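Local coordinates for virulence sensor protein BvgS (Bordetella pertussis, PDB 6ZJ8) that acts as a sensor histidine kinase in the control of virulence, its PAS domain probably relaying signals toward the kinase, at residues H85-T90 with R112-W117. Numbering follows the deposited sequence.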
ATOM      1  N   HIS A  85       8.054   4.880   3.046  1.00 60.73           N
ATOM      2  CA  HIS A  85       8.982   3.816   3.413  1.00 61.93           C
ATOM      3  C   HIS A  85       8.484   3.042   4.626  1.00 60.29           C
ATOM      4  O   HIS A  85       8.662   1.821   4.712  1.00 60.47           O
ATOM      5  CB  HIS A  85      10.368   4.400   3.686  1.00 63.15           C
ATOM      6  CG  HIS A  85      11.433   3.363   3.866  1.00 65.69           C
ATOM      7  ND1 HIS A  85      12.040   3.123   5.081  1.00 66.69           N
ATOM      8  CD2 HIS A  85      11.993   2.498   2.989  1.00 68.57           C
ATOM      9  CE1 HIS A  85      12.930   2.158   4.942  1.00 73.22           C
ATOM     10  NE2 HIS A  85      12.921   1.761   3.682  1.00 70.31           N
ATOM     11  N   GLU A  86       7.848   3.734   5.574  1.00 59.24           N
ATOM     12  CA  GLU A  86       7.367   3.070   6.780  1.00 58.71           C
ATOM     13  C   GLU A  86       6.270   2.060   6.459  1.00 57.96           C
ATOM     14  O   GLU A  86       6.243   0.962   7.030  1.00 57.77           O
ATOM     15  CB  GLU A  86       6.874   4.117   7.780  1.00 57.92           C
ATOM     16  CG  GLU A  86       7.992   4.994   8.338  1.00 59.17           C
ATOM     17  CD  GLU A  86       7.481   6.211   9.088  1.00 60.45           C
ATOM     18  OE1 GLU A  86       8.266   7.164   9.278  1.00 65.08           O
ATOM     19  OE2 GLU A  86       6.296   6.220   9.487  1.00 58.31           O
ATOM     20  N   PHE A  87       5.363   2.403   5.544  1.00 58.06           N
ATOM     21  CA  PHE A  87       4.265   1.502   5.217  1.00 59.08           C
ATOM     22  C   PHE A  87       4.704   0.343   4.334  1.00 58.64           C
ATOM     23  O   PHE A  87       4.071  -0.719   4.356  1.00 59.67           O
ATOM     24  CB  PHE A  87       3.142   2.269   4.519  1.00 56.26           C
ATOM     25  CG  PHE A  87       2.372   3.174   5.432  1.00 55.71           C
ATOM     26  CD1 PHE A  87       2.778   4.480   5.637  1.00 55.94           C
ATOM     27  CD2 PHE A  87       1.240   2.718   6.084  1.00 55.09           C
ATOM     28  CE1 PHE A  87       2.067   5.314   6.477  1.00 55.19           C
ATOM     29  CE2 PHE A  87       0.524   3.546   6.923  1.00 53.53           C
ATOM     30  CZ  PHE A  87       0.937   4.845   7.120  1.00 53.83           C
ATOM     31  N   LEU A  88       5.762   0.524   3.549  1.00 60.55           N
ATOM     32  CA  LEU A  88       6.234  -0.521   2.656  1.00 59.62           C
ATOM     33  C   LEU A  88       7.164  -1.471   3.400  1.00 62.57           C
ATOM     34  O   LEU A  88       7.539  -1.246   4.553  1.00 63.40           O
ATOM     35  CB  LEU A  88       6.952   0.091   1.454  1.00 61.25           C
ATOM     36  CG  LEU A  88       6.124   1.091   0.648  1.00 59.96           C
ATOM     37  CD1 LEU A  88       7.018   1.853  -0.304  1.00 60.94           C
ATOM     38  CD2 LEU A  88       5.017   0.388  -0.111  1.00 58.20           C
ATOM     39  N   LEU A  89       7.535  -2.550   2.721  1.00 71.26           N
ATOM     40  CA  LEU A  89       8.468  -3.532   3.246  1.00 76.86           C
ATOM     41  C   LEU A  89       9.804  -3.411   2.525  1.00 82.49           C
ATOM     42  O   LEU A  89       9.867  -3.004   1.361  1.00 83.62           O
ATOM     43  CB  LEU A  89       7.920  -4.952   3.093  1.00 76.82           C
ATOM     44  CG  LEU A  89       6.653  -5.268   3.890  1.00 72.39           C
ATOM     45  CD1 LEU A  89       6.264  -6.726   3.712  1.00 73.07           C
ATOM     46  CD2 LEU A  89       6.843  -4.940   5.363  1.00 72.15           C
ATOM     47  N   THR A  90      10.872  -3.768   3.233  1.00 84.90           N
ATOM     48  CA  THR A  90      12.211  -3.678   2.669  1.00 90.74           C
ATOM     49  C   THR A  90      12.347  -4.609   1.467  1.00 99.74           C
ATOM     50  O   THR A  90      11.638  -5.613   1.339  1.00 99.20           O
ATOM     51  CB  THR A  90      13.258  -4.025   3.731  1.00 91.43           C
ATOM     52  OG1 THR A  90      12.960  -3.325   4.945  1.00 89.01           O
ATOM     53  CG2 THR A  90      14.649  -3.629   3.261  1.00 96.74           C
ATOM     54  N   ARG A 112      -0.810   4.214  13.645  1.00 51.10           N
ATOM     55  CA  ARG A 112      -1.677   3.146  13.172  1.00 55.87           C
ATOM     56  C   ARG A 112      -0.936   1.818  13.216  1.00 58.99           C
ATOM     57  O   ARG A 112       0.228   1.732  12.814  1.00 51.10           O
ATOM     58  CB  ARG A 112      -2.158   3.399  11.737  1.00 52.23           C
ATOM     59  CG  ARG A 112      -2.518   4.835  11.427  1.00 53.40           C
ATOM     60  CD  ARG A 112      -1.410   5.510  10.635  1.00 54.81           C
ATOM     61  NE  ARG A 112      -1.610   6.950  10.545  1.00 52.77           N
ATOM     62  CZ  ARG A 112      -2.359   7.555   9.629  1.00 53.65           C
ATOM     63  NH1 ARG A 112      -2.996   6.850   8.700  1.00 52.89           N
ATOM     64  NH2 ARG A 112      -2.468   8.875   9.646  1.00 55.08           N
ATOM     65  N   HIS A 113      -1.621   0.788  13.705  1.00 51.04           N
ATOM     66  CA  HIS A 113      -1.149  -0.585  13.587  1.00 52.47           C
ATOM     67  C   HIS A 113      -1.568  -1.119  12.223  1.00 49.89           C
ATOM     68  O   HIS A 113      -2.761  -1.135  11.901  1.00 53.93           O
ATOM     69  CB  HIS A 113      -1.733  -1.431  14.714  1.00 52.70           C
ATOM     70  CG  HIS A 113      -1.273  -2.853  14.708  1.00 53.55           C
ATOM     71  ND1 HIS A 113      -2.023  -3.879  15.240  1.00 53.57           N
ATOM     72  CD2 HIS A 113      -0.134  -3.422  14.243  1.00 53.44           C
ATOM     73  CE1 HIS A 113      -1.370  -5.018  15.101  1.00 54.21           C
ATOM     74  NE2 HIS A 113      -0.221  -4.769  14.499  1.00 54.49           N
ATOM     75  N   VAL A 114      -0.596  -1.541  11.415  1.00 54.78           N
ATOM     76  CA  VAL A 114      -0.854  -1.942  10.038  1.00 54.41           C
ATOM     77  C   VAL A 114      -0.342  -3.355   9.809  1.00 58.84           C
ATOM     78  O   VAL A 114       0.665  -3.781  10.383  1.00 53.34           O
ATOM     79  CB  VAL A 114      -0.210  -0.968   9.024  1.00 54.81           C
ATOM     80  CG1 VAL A 114      -0.819   0.415   9.162  1.00 54.34           C
ATOM     81  CG2 VAL A 114       1.304  -0.919   9.207  1.00 56.34           C
ATOM     82  N   TYR A 115      -1.054  -4.082   8.953  1.00 52.91           N
ATOM     83  CA  TYR A 115      -0.681  -5.424   8.523  1.00 55.09           C
ATOM     84  C   TYR A 115      -0.182  -5.320   7.086  1.00 55.63           C
ATOM     85  O   TYR A 115      -0.965  -5.039   6.172  1.00 53.90           O
ATOM     86  CB  TYR A 115      -1.874  -6.371   8.639  1.00 55.19           C
ATOM     87  CG  TYR A 115      -1.546  -7.822   8.381  1.00 56.92           C
ATOM     88  CD1 TYR A 115      -0.823  -8.561   9.305  1.00 58.38           C
ATOM     89  CD2 TYR A 115      -1.973  -8.458   7.223  1.00 58.53           C
ATOM     90  CE1 TYR A 115      -0.521  -9.889   9.080  1.00 61.25           C
ATOM     91  CE2 TYR A 115      -1.676  -9.790   6.988  1.00 61.40           C
ATOM     92  CZ  TYR A 115      -0.950 -10.501   7.921  1.00 63.81           C
ATOM     93  OH  TYR A 115      -0.649 -11.826   7.697  1.00 67.06           O
ATOM     94  N   GLN A 116       1.114  -5.545   6.889  1.00 55.64           N
ATOM     95  CA  GLN A 116       1.778  -5.341   5.610  1.00 56.73           C
ATOM     96  C   GLN A 116       2.017  -6.672   4.904  1.00 58.84           C
ATOM     97  O   GLN A 116       2.243  -7.702   5.543  1.00 59.76           O
ATOM     98  CB  GLN A 116       3.113  -4.621   5.812  1.00 57.88           C
ATOM     99  CG  GLN A 116       3.011  -3.320   6.590  1.00 57.25           C
ATOM    100  CD  GLN A 116       4.339  -2.897   7.183  1.00 58.74           C
ATOM    101  OE1 GLN A 116       4.956  -3.644   7.943  1.00 58.70           O
ATOM    102  NE2 GLN A 116       4.789  -1.699   6.837  1.00 59.02           N
ATOM    103  N   TRP A 117       1.982  -6.638   3.572  1.00 58.50           N
ATOM    104  CA  TRP A 117       2.118  -7.858   2.787  1.00 61.00           C
ATOM    105  C   TRP A 117       2.705  -7.542   1.419  1.00 61.39           C
ATOM    106  O   TRP A 117       2.556  -6.432   0.901  1.00 60.96           O
ATOM    107  CB  TRP A 117       0.763  -8.555   2.625  1.00 59.61           C
ATOM    108  CG  TRP A 117      -0.258  -7.697   1.945  1.00 58.05           C
ATOM    109  CD1 TRP A 117      -1.061  -6.763   2.529  1.00 56.83           C
ATOM    110  CD2 TRP A 117      -0.583  -7.690   0.551  1.00 58.02           C
ATOM    111  NE1 TRP A 117      -1.866  -6.175   1.586  1.00 56.31           N
ATOM    112  CE2 TRP A 117      -1.592  -6.727   0.362  1.00 57.09           C
ATOM    113  CE3 TRP A 117      -0.117  -8.405  -0.558  1.00 59.62           C
ATOM    114  CZ2 TRP A 117      -2.148  -6.462  -0.888  1.00 56.54           C
ATOM    115  CZ3 TRP A 117      -0.668  -8.139  -1.799  1.00 59.13           C
ATOM    116  CH2 TRP A 117      -1.674  -7.177  -1.954  1.00 57.15           C
TER
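Where helix 79-87 of this PAS fold runs out, its last turn and the loop after it face strand 110-122 of the antiparallel sheet; Leu88, the first residue to leave helical geometry, and Gln116 form the nearest backbone pair, with CA atoms 7.2 Å apart. The arrangement is a worked example of a sheet side chain serving a helix end, where the last carbonyls have no following turn to supply amide donors. Alternate residues Arg112, Val114 and Gln116 start their side chains toward the helix end, while the strand's backbone pairs with its neighbours, Gln116 with Glu101 and Tyr115 with Ile136. Gln116 carries the contact. Its CG lies anti to its own carbonyl carbon (chi1 -54°) and the chain is extended beyond it, which brings the buried amide up to two successive carbonyls. NE2 donates to Phe87 O at 2.8 Å and to Glu86 O at 3.0 Å; both bonds are weak, bent to 141° and 120°. Further along the strand, the Phe87 ring crosses Val114 at about a right angle, CE2 4.1 Å from CG1, and has Arg112 CD at its edge; the guanidinium turns to Leu107 O through NH2. Phe57 and Trp135 also meet this ring. The Leu89 side chain slants over that of Gln116, its methyl CD2 in van der Waals contact 3.8 Å from Gln116 CB and 3.4 Å from Gln116 OE1.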